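Local structure of putative Hit-like protein involved in cell-cycle regulation (Streptococcus mutans, 3L7X) at residues Leu106-Asn120 / Val129-Ala141. The protein probably acts as a zinc-binding nucleotide hydrolase or transferase of the histidine triad (HIT) superfamily, with a putative role in cell-cycle regulation. Residues are numbered along the deposited sequence; the frame is centred on the assembly and turned at random.
Sequences LQKATKADGLNIINN and VFHAHVHLVPRFA. With NA (sodium ion), chain C; ZN (zinc ion), chain B.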
ATOM      1  N   LEU A 106     -15.292   3.541  -1.860  1.00 23.06           N
ATOM      2  CA  LEU A 106     -14.823   4.894  -2.094  1.00 23.46           C
ATOM      3  C   LEU A 106     -14.890   5.320  -3.566  1.00 26.94           C
ATOM      4  O   LEU A 106     -15.276   6.440  -3.923  1.00 25.21           O
ATOM      5  CB  LEU A 106     -13.387   4.963  -1.557  1.00 26.80           C
ATOM      6  CG  LEU A 106     -12.706   6.249  -1.300  1.00 28.83           C
ATOM      7  CD1 LEU A 106     -13.573   7.097  -0.329  1.00 29.64           C
ATOM      8  CD2 LEU A 106     -11.343   5.894  -0.620  1.00 25.24           C
ATOM      9  N   GLN A 107     -14.476   4.413  -4.433  1.00 26.86           N
ATOM     10  CA  GLN A 107     -14.507   4.686  -5.847  1.00 28.23           C
ATOM     11  C   GLN A 107     -15.953   4.858  -6.293  1.00 28.90           C
ATOM     12  O   GLN A 107     -16.252   5.770  -7.046  1.00 26.10           O
ATOM     13  CB  GLN A 107     -13.849   3.547  -6.658  1.00 24.66           C
ATOM     14  CG  GLN A 107     -14.006   3.822  -8.170  1.00 27.08           C
ATOM     15  CD  GLN A 107     -13.339   2.755  -9.026  1.00 31.58           C
ATOM     16  OE1 GLN A 107     -13.477   1.538  -8.759  1.00 31.22           O
ATOM     17  NE2 GLN A 107     -12.640   3.201 -10.093  1.00 31.43           N
ATOM     18  N   LYS A 108     -16.851   4.015  -5.785  1.00 28.18           N
ATOM     19  CA  LYS A 108     -18.263   4.107  -6.195  1.00 35.25           C
ATOM     20  C   LYS A 108     -18.860   5.449  -5.720  1.00 31.99           C
ATOM     21  O   LYS A 108     -19.502   6.202  -6.483  1.00 32.92           O
ATOM     22  CB  LYS A 108     -19.068   2.952  -5.585  1.00 36.75           C
ATOM     23  CG  LYS A 108     -18.822   1.578  -6.212  1.00 39.76           C
ATOM     24  CD  LYS A 108     -19.871   0.535  -5.718  0.50 45.45           C
ATOM     25  CE  LYS A 108     -19.918   0.362  -4.164  0.50 49.73           C
ATOM     26  NZ  LYS A 108     -18.820  -0.473  -3.451  1.00 39.71           N
ATOM     27  N   ALA A 109     -18.656   5.755  -4.439  1.00 26.41           N
ATOM     28  CA  ALA A 109     -19.215   6.983  -3.862  1.00 31.60           C
ATOM     29  C   ALA A 109     -18.730   8.248  -4.552  1.00 32.78           C
ATOM     30  O   ALA A 109     -19.515   9.202  -4.711  1.00 35.62           O
ATOM     31  CB  ALA A 109     -18.887   7.055  -2.377  1.00 31.41           C
ATOM     32  N   THR A 110     -17.448   8.267  -4.950  1.00 29.22           N
ATOM     33  CA  THR A 110     -16.848   9.468  -5.533  1.00 27.90           C
ATOM     34  C   THR A 110     -16.840   9.476  -7.052  1.00 28.81           C
ATOM     35  O   THR A 110     -16.505  10.495  -7.671  1.00 30.30           O
ATOM     36  CB  THR A 110     -15.388   9.674  -5.044  1.00 26.73           C
ATOM     37  OG1 THR A 110     -14.608   8.517  -5.364  1.00 24.58           O
ATOM     38  CG2 THR A 110     -15.351   9.836  -3.521  1.00 24.96           C
ATOM     39  N   LYS A 111     -17.223   8.347  -7.645  1.00 30.26           N
ATOM     40  CA  LYS A 111     -17.076   8.144  -9.077  1.00 34.05           C
ATOM     41  C   LYS A 111     -15.618   8.404  -9.539  1.00 33.71           C
ATOM     42  O   LYS A 111     -15.378   9.005 -10.580  1.00 36.28           O
ATOM     43  CB  LYS A 111     -18.086   9.043  -9.829  1.00 36.77           C
ATOM     44  CG  LYS A 111     -19.533   8.764  -9.462  1.00 45.77           C
ATOM     45  CD  LYS A 111     -20.453   9.689 -10.228  1.00 59.30           C
ATOM     46  CE  LYS A 111     -21.881   9.576  -9.727  1.00 68.01           C
ATOM     47  NZ  LYS A 111     -22.823  10.313 -10.622  1.00 73.69           N
ATOM     48  N   ALA A 112     -14.651   7.951  -8.745  1.00 25.28           N
ATOM     49  CA  ALA A 112     -13.253   8.114  -9.101  1.00 23.48           C
ATOM     50  C   ALA A 112     -12.817   7.275 -10.292  1.00 26.00           C
ATOM     51  O   ALA A 112     -13.350   6.162 -10.475  1.00 27.27           O
ATOM     52  CB  ALA A 112     -12.356   7.786  -7.881  1.00 21.27           C
ATOM     53  N   ASP A 113     -11.874   7.789 -11.097  1.00 22.60           N
ATOM     54  CA  ASP A 113     -11.339   6.999 -12.240  1.00 21.76           C
ATOM     55  C   ASP A 113     -10.219   6.054 -11.849  1.00 19.19           C
ATOM     56  O   ASP A 113      -9.917   5.076 -12.589  1.00 22.40           O
ATOM     57  CB  ASP A 113     -10.830   7.935 -13.337  1.00 26.45           C
ATOM     58  CG  ASP A 113     -11.923   8.915 -13.811  1.00 35.51           C
ATOM     59  OD1 ASP A 113     -12.951   8.448 -14.320  1.00 37.41           O
ATOM     60  OD2 ASP A 113     -11.784  10.136 -13.588  1.00 38.28           O
ATOM     61  N   GLY A 114      -9.596   6.290 -10.700  1.00 20.05           N
ATOM     62  CA  GLY A 114      -8.462   5.453 -10.284  1.00 17.59           C
ATOM     63  C   GLY A 114      -8.250   5.667  -8.783  1.00 16.41           C
ATOM     64  O   GLY A 114      -9.002   6.416  -8.137  1.00 18.84           O
ATOM     65  N   LEU A 115      -7.254   4.981  -8.243  1.00 17.01           N
ATOM     66  CA  LEU A 115      -7.032   5.121  -6.792  1.00 18.18           C
ATOM     67  C   LEU A 115      -5.588   4.790  -6.509  1.00 16.61           C
ATOM     68  O   LEU A 115      -5.040   3.779  -7.005  1.00 15.38           O
ATOM     69  CB  LEU A 115      -7.938   4.151  -6.019  1.00 20.14           C
ATOM     70  CG  LEU A 115      -7.940   4.416  -4.472  1.00 21.60           C
ATOM     71  CD1 LEU A 115      -9.313   4.722  -4.053  1.00 30.72           C
ATOM     72  CD2 LEU A 115      -7.543   3.134  -3.850  1.00 22.36           C
ATOM     73  N   ASN A 116      -4.950   5.612  -5.634  1.00 16.23           N
ATOM     74  CA  ASN A 116      -3.650   5.195  -5.088  1.00 14.28           C
ATOM     75  C   ASN A 116      -3.775   4.696  -3.657  1.00 17.09           C
ATOM     76  O   ASN A 116      -4.470   5.341  -2.851  1.00 18.88           O
ATOM     77  CB  ASN A 116      -2.644   6.336  -5.061  1.00 15.62           C
ATOM     78  CG  ASN A 116      -2.430   6.952  -6.464  1.00 19.75           C
ATOM     79  OD1 ASN A 116      -3.054   7.944  -6.818  1.00 22.71           O
ATOM     80  ND2 ASN A 116      -1.556   6.290  -7.287  1.00 18.61           N
ATOM     81  N   ILE A 117      -3.089   3.598  -3.370  1.00 15.26           N
ATOM     82  CA  ILE A 117      -3.008   3.059  -1.985  1.00 15.01           C
ATOM     83  C   ILE A 117      -1.612   3.308  -1.479  1.00 17.34           C
ATOM     84  O   ILE A 117      -0.635   2.886  -2.152  1.00 16.07           O
ATOM     85  CB  ILE A 117      -3.300   1.530  -2.012  1.00 16.06           C
ATOM     86  CG1 ILE A 117      -4.770   1.358  -2.392  1.00 18.35           C
ATOM     87  CG2 ILE A 117      -3.046   0.926  -0.592  1.00 18.29           C
ATOM     88  CD1 ILE A 117      -5.143  -0.121  -2.649  1.00 20.11           C
ATOM     89  N   ILE A 118      -1.451   4.033  -0.352  1.00 14.15           N
ATOM     90  CA  ILE A 118      -0.089   4.458   0.026  1.00 15.80           C
ATOM     91  C   ILE A 118       0.141   4.290   1.513  1.00 14.05           C
ATOM     92  O   ILE A 118      -0.737   4.661   2.317  1.00 15.53           O
ATOM     93  CB  ILE A 118       0.093   5.964  -0.289  1.00 14.09           C
ATOM     94  CG1 ILE A 118      -0.140   6.185  -1.796  1.00 18.07           C
ATOM     95  CG2 ILE A 118       1.502   6.486   0.069  1.00 18.26           C
ATOM     96  CD1 ILE A 118      -0.237   7.688  -2.172  1.00 18.87           C
ATOM     97  N   ASN A 119       1.277   3.693   1.854  1.00 15.22           N
ATOM     98  CA  ASN A 119       1.691   3.653   3.277  1.00 15.16           C
ATOM     99  C   ASN A 119       3.061   4.265   3.400  1.00 16.34           C
ATOM    100  O   ASN A 119       4.000   3.840   2.721  1.00 16.46           O
ATOM    101  CB  ASN A 119       1.655   2.218   3.828  1.00 15.35           C
ATOM    102  CG  ASN A 119       2.118   2.176   5.266  1.00 16.96           C
ATOM    103  OD1 ASN A 119       1.421   2.689   6.205  1.00 21.40           O
ATOM    104  ND2 ASN A 119       3.260   1.607   5.480  1.00 15.87           N
ATOM    105  N   ASN A 120       3.213   5.250   4.315  1.00 14.45           N
ATOM    106  CA  ASN A 120       4.486   5.952   4.395  1.00 16.05           C
ATOM    107  C   ASN A 120       5.184   5.525   5.694  1.00 15.95           C
ATOM    108  O   ASN A 120       4.551   5.506   6.743  1.00 18.70           O
ATOM    109  CB  ASN A 120       4.243   7.475   4.493  1.00 15.00           C
ATOM    110  CG  ASN A 120       3.697   8.035   3.181  1.00 15.84           C
ATOM    111  OD1 ASN A 120       3.839   7.351   2.152  1.00 16.26           O
ATOM    112  ND2 ASN A 120       3.040   9.181   3.201  1.00 19.86           N
ATOM    113  N   VAL A 129       2.533  11.006  11.763  1.00 17.46           N
ATOM    114  CA  VAL A 129       1.768  10.364  12.836  1.00 21.99           C
ATOM    115  C   VAL A 129       2.221   8.910  12.911  1.00 18.80           C
ATOM    116  O   VAL A 129       2.144   8.186  11.924  1.00 19.24           O
ATOM    117  CB  VAL A 129       0.247  10.432  12.559  1.00 20.32           C
ATOM    118  CG1 VAL A 129      -0.541   9.685  13.676  1.00 18.77           C
ATOM    119  CG2 VAL A 129      -0.172  11.913  12.482  1.00 19.59           C
ATOM    120  N   PHE A 130       2.714   8.510  14.076  1.00 18.23           N
ATOM    121  CA  PHE A 130       3.381   7.211  14.227  1.00 16.81           C
ATOM    122  C   PHE A 130       2.507   6.070  14.673  1.00 17.95           C
ATOM    123  O   PHE A 130       2.922   5.224  15.500  1.00 19.55           O
ATOM    124  CB  PHE A 130       4.750   7.410  14.967  1.00 18.77           C
ATOM    125  CG  PHE A 130       5.746   8.166  14.077  1.00 19.37           C
ATOM    126  CD1 PHE A 130       6.552   7.509  13.160  1.00 19.16           C
ATOM    127  CD2 PHE A 130       5.808   9.575  14.097  1.00 25.80           C
ATOM    128  CE1 PHE A 130       7.405   8.227  12.314  1.00 19.84           C
ATOM    129  CE2 PHE A 130       6.647  10.293  13.216  1.00 26.96           C
ATOM    130  CZ  PHE A 130       7.459   9.589  12.327  1.00 24.73           C
ATOM    131  N   HIS A 131       1.328   5.976  14.019  1.00 15.49           N
ATOM    132  CA  HIS A 131       0.439   4.810  14.112  1.00 16.96           C
ATOM    133  C   HIS A 131       0.141   4.493  12.666  1.00 19.68           C
ATOM    134  O   HIS A 131      -0.210   5.398  11.916  1.00 20.32           O
ATOM    135  CB  HIS A 131      -0.841   5.267  14.784  1.00 16.66           C
ATOM    136  CG  HIS A 131      -1.856   4.196  14.985  1.00 18.42           C
ATOM    137  ND1 HIS A 131      -2.407   3.975  16.218  1.00 19.15           N
ATOM    138  CD2 HIS A 131      -2.499   3.368  14.132  1.00 19.77           C
ATOM    139  CE1 HIS A 131      -3.324   3.031  16.142  1.00 19.94           C
ATOM    140  NE2 HIS A 131      -3.412   2.647  14.866  1.00 20.88           N
ATOM    141  N   ALA A 132       0.315   3.239  12.327  1.00 16.90           N
ATOM    142  CA  ALA A 132       0.297   2.858  10.886  1.00 15.58           C
ATOM    143  C   ALA A 132      -0.980   3.344  10.255  1.00 17.53           C
ATOM    144  O   ALA A 132      -2.069   3.129  10.809  1.00 18.11           O
ATOM    145  CB  ALA A 132       0.436   1.312  10.800  1.00 17.69           C
ATOM    146  N   HIS A 133      -0.907   3.915   9.020  1.00 14.25           N
ATOM    147  CA  HIS A 133      -2.150   4.289   8.357  1.00 15.09           C
ATOM    148  C   HIS A 133      -1.919   4.087   6.852  1.00 14.86           C
ATOM    149  O   HIS A 133      -0.828   4.402   6.347  1.00 16.48           O
ATOM    150  CB  HIS A 133      -2.555   5.760   8.632  1.00 14.35           C
ATOM    151  CG  HIS A 133      -1.443   6.757   8.577  1.00 16.76           C
ATOM    152  ND1 HIS A 133      -0.499   6.837   9.579  1.00 17.89           N
ATOM    153  CD2 HIS A 133      -1.202   7.803   7.736  1.00 16.95           C
ATOM    154  CE1 HIS A 133       0.305   7.872   9.344  1.00 19.58           C
ATOM    155  NE2 HIS A 133      -0.102   8.475   8.242  1.00 17.69           N
ATOM    156  N   VAL A 134      -2.930   3.518   6.183  1.00 14.83           N
ATOM    157  CA  VAL A 134      -2.868   3.364   4.733  1.00 15.58           C
ATOM    158  C   VAL A 134      -3.751   4.370   4.085  1.00 14.17           C
ATOM    159  O   VAL A 134      -4.978   4.501   4.398  1.00 15.90           O
ATOM    160  CB  VAL A 134      -3.356   1.951   4.345  1.00 15.06           C
ATOM    161  CG1 VAL A 134      -3.219   1.753   2.771  1.00 12.94           C
ATOM    162  CG2 VAL A 134      -2.565   0.911   5.103  1.00 18.08           C
ATOM    163  N   HIS A 135      -3.161   5.189   3.205  1.00 14.52           N
ATOM    164  CA  HIS A 135      -3.979   6.205   2.517  1.00 15.12           C
ATOM    165  C   HIS A 135      -4.711   5.532   1.325  1.00 16.34           C
ATOM    166  O   HIS A 135      -4.094   4.752   0.613  1.00 17.15           O
ATOM    167  CB  HIS A 135      -3.105   7.221   1.807  1.00 14.80           C
ATOM    168  CG  HIS A 135      -2.262   8.057   2.721  1.00 16.10           C
ATOM    169  ND1 HIS A 135      -2.572   9.374   2.999  1.00 16.93           N
ATOM    170  CD2 HIS A 135      -1.120   7.780   3.385  1.00 14.67           C
ATOM    171  CE1 HIS A 135      -1.663   9.871   3.818  1.00 14.45           C
ATOM    172  NE2 HIS A 135      -0.762   8.926   4.066  1.00 14.93           N
ATOM    173  N   LEU A 136      -5.986   5.880   1.151  1.00 13.72           N
ATOM    174  CA  LEU A 136      -6.722   5.530  -0.128  1.00 15.21           C
ATOM    175  C   LEU A 136      -6.994   6.872  -0.751  1.00 16.94           C
ATOM    176  O   LEU A 136      -7.700   7.680  -0.168  1.00 18.06           O
ATOM    177  CB  LEU A 136      -8.027   4.807   0.177  1.00 16.55           C
ATOM    178  CG  LEU A 136      -7.914   3.578   1.093  1.00 19.68           C
ATOM    179  CD1 LEU A 136      -9.315   2.902   1.262  1.00 21.06           C
ATOM    180  CD2 LEU A 136      -6.942   2.572   0.581  1.00 20.88           C
ATOM    181  N   VAL A 137      -6.401   7.149  -1.905  1.00 14.65           N
ATOM    182  CA  VAL A 137      -6.455   8.492  -2.519  1.00 15.30           C
ATOM    183  C   VAL A 137      -7.187   8.296  -3.859  1.00 18.49           C
ATOM    184  O   VAL A 137      -6.574   7.857  -4.886  1.00 18.34           O
ATOM    185  CB  VAL A 137      -5.050   9.040  -2.789  1.00 16.58           C
ATOM    186  CG1 VAL A 137      -5.116  10.427  -3.405  1.00 17.22           C
ATOM    187  CG2 VAL A 137      -4.195   9.059  -1.482  1.00 17.57           C
ATOM    188  N   PRO A 138      -8.467   8.639  -3.894  1.00 15.72           N
ATOM    189  CA  PRO A 138      -9.192   8.555  -5.203  1.00 18.36           C
ATOM    190  C   PRO A 138      -8.557   9.498  -6.207  1.00 19.34           C
ATOM    191  O   PRO A 138      -8.076  10.614  -5.871  1.00 18.09           O
ATOM    192  CB  PRO A 138     -10.608   9.028  -4.809  1.00 20.68           C
ATOM    193  CG  PRO A 138     -10.753   8.575  -3.316  1.00 19.21           C
ATOM    194  CD  PRO A 138      -9.362   9.051  -2.790  1.00 18.91           C
ATOM    195  N   ARG A 139      -8.584   9.116  -7.488  1.00 17.00           N
ATOM    196  CA  ARG A 139      -7.969   9.912  -8.520  1.00 20.71           C
ATOM    197  C   ARG A 139      -9.050  10.193  -9.613  1.00 24.04           C
ATOM    198  O   ARG A 139      -9.932   9.355  -9.885  1.00 21.31           O
ATOM    199  CB  ARG A 139      -6.768   9.180  -9.166  1.00 20.90           C
ATOM    200  CG  ARG A 139      -5.628   8.854  -8.147  1.00 21.18           C
ATOM    201  CD  ARG A 139      -5.075  10.202  -7.603  1.00 20.80           C
ATOM    202  NE  ARG A 139      -4.514  11.051  -8.705  1.00 23.40           N
ATOM    203  CZ  ARG A 139      -3.283  10.914  -9.204  1.00 25.59           C
ATOM    204  NH1 ARG A 139      -2.454   9.930  -8.803  1.00 21.10           N
ATOM    205  NH2 ARG A 139      -2.866  11.767 -10.128  1.00 32.52           N
ATOM    206  N   PHE A 140      -9.026  11.411 -10.140  1.00 22.95           N
ATOM    207  CA  PHE A 140     -10.043  11.893 -11.075  1.00 26.90           C
ATOM    208  C   PHE A 140      -9.366  12.435 -12.346  1.00 31.59           C
ATOM    209  O   PHE A 140      -8.558  13.353 -12.291  1.00 33.55           O
ATOM    210  CB  PHE A 140     -10.874  12.999 -10.373  1.00 27.90           C
ATOM    211  CG  PHE A 140     -11.461  12.555  -9.094  1.00 25.71           C
ATOM    212  CD1 PHE A 140     -12.721  11.941  -9.075  1.00 26.88           C
ATOM    213  CD2 PHE A 140     -10.747  12.704  -7.887  1.00 25.11           C
ATOM    214  CE1 PHE A 140     -13.290  11.496  -7.910  1.00 23.76           C
ATOM    215  CE2 PHE A 140     -11.312  12.263  -6.707  1.00 24.54           C
ATOM    216  CZ  PHE A 140     -12.560  11.657  -6.683  1.00 23.72           C
ATOM    217  N   ALA A 141      -9.661  11.848 -13.502  1.00 29.80           N
ATOM    218  CA  ALA A 141      -9.130  12.424 -14.719  1.00 35.49           C
ATOM    219  C   ALA A 141      -9.447  13.921 -14.746  1.00 40.48           C
ATOM    220  O   ALA A 141      -8.599  14.716 -15.123  1.00 45.95           O
ATOM    221  CB  ALA A 141      -9.753  11.742 -15.917  1.00 42.83           C
TER
HETATM  222 NA    NA C 141       1.436   9.074   6.015  1.00 25.72          NA
HETATM  223 ZN    ZN B 140      -1.679   4.573  18.108  0.80 18.23          ZN
HETATM  224  O   HOH W   1       1.193   6.219   5.853  1.00 16.85           O
HETATM  225  O   HOH W   2       2.096   4.706   8.470  1.00 18.29           O
HETATM  226  O   HOH W   3       2.389  11.346   5.200  1.00 22.30           O
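Arg-139 and Asn-116 meet on one face of an antiparallel strand pair: Arg-139 NH1 donates to Asn-116 OD1 at 2.9 Å, nearly straight at 171°, with the oxygen in the guanidinium plane. Bends at chi2 and chi3 fold the arginine back to this amide, whose ND2 is hydrogen-bonded to Asn-120 OD1 of the second subunit, while Arg-139 NE forms a salt bridge with Asp-144. At the start of strand 114-121, Asp-113 N and Gly-114 N both donate to Arg-139 O, the classic beta bulge; Asp-113 OD2 then takes Ala-141 N on its anti side at 2.7 Å.

The other face, with Pro-138, Leu-136 and Ile-117, is mostly apolar. Leu-106 of the helix lays CG against Pro-138 CG (3.6 Å), the two side chains crossing at about a right angle, and Ile-117 CG2 presses on Val-134 CG1 at a tight 3.5 Å. Just after the strand, Phe-140 turns its ring edge to the helix end, CE1 lying 3.4 Å from Thr-110 O; a Schellman motif with Lys-111 at C-prime closes that helix.

Farther along, His-133 and His-135 of the predicted histidine triad motif bind one sodium ion through NE2, at 2.8 and 2.9 Å, with the ion in the plane of the His-135 ring. His-133, the predicted nucleotidylated residue, is oriented by ND1 donating in its ring plane to His-131 O (169°). His-131 itself binds zinc with Cys-38, Cys-41 and His-80.

Strand 134-139 lies between strands 73-77 and 114-121, helix 99-110 packs on the Leu-136 side, and strand 114-121 pairs antiparallel with a strand of the second subunit, continuing the sheet across the dimer.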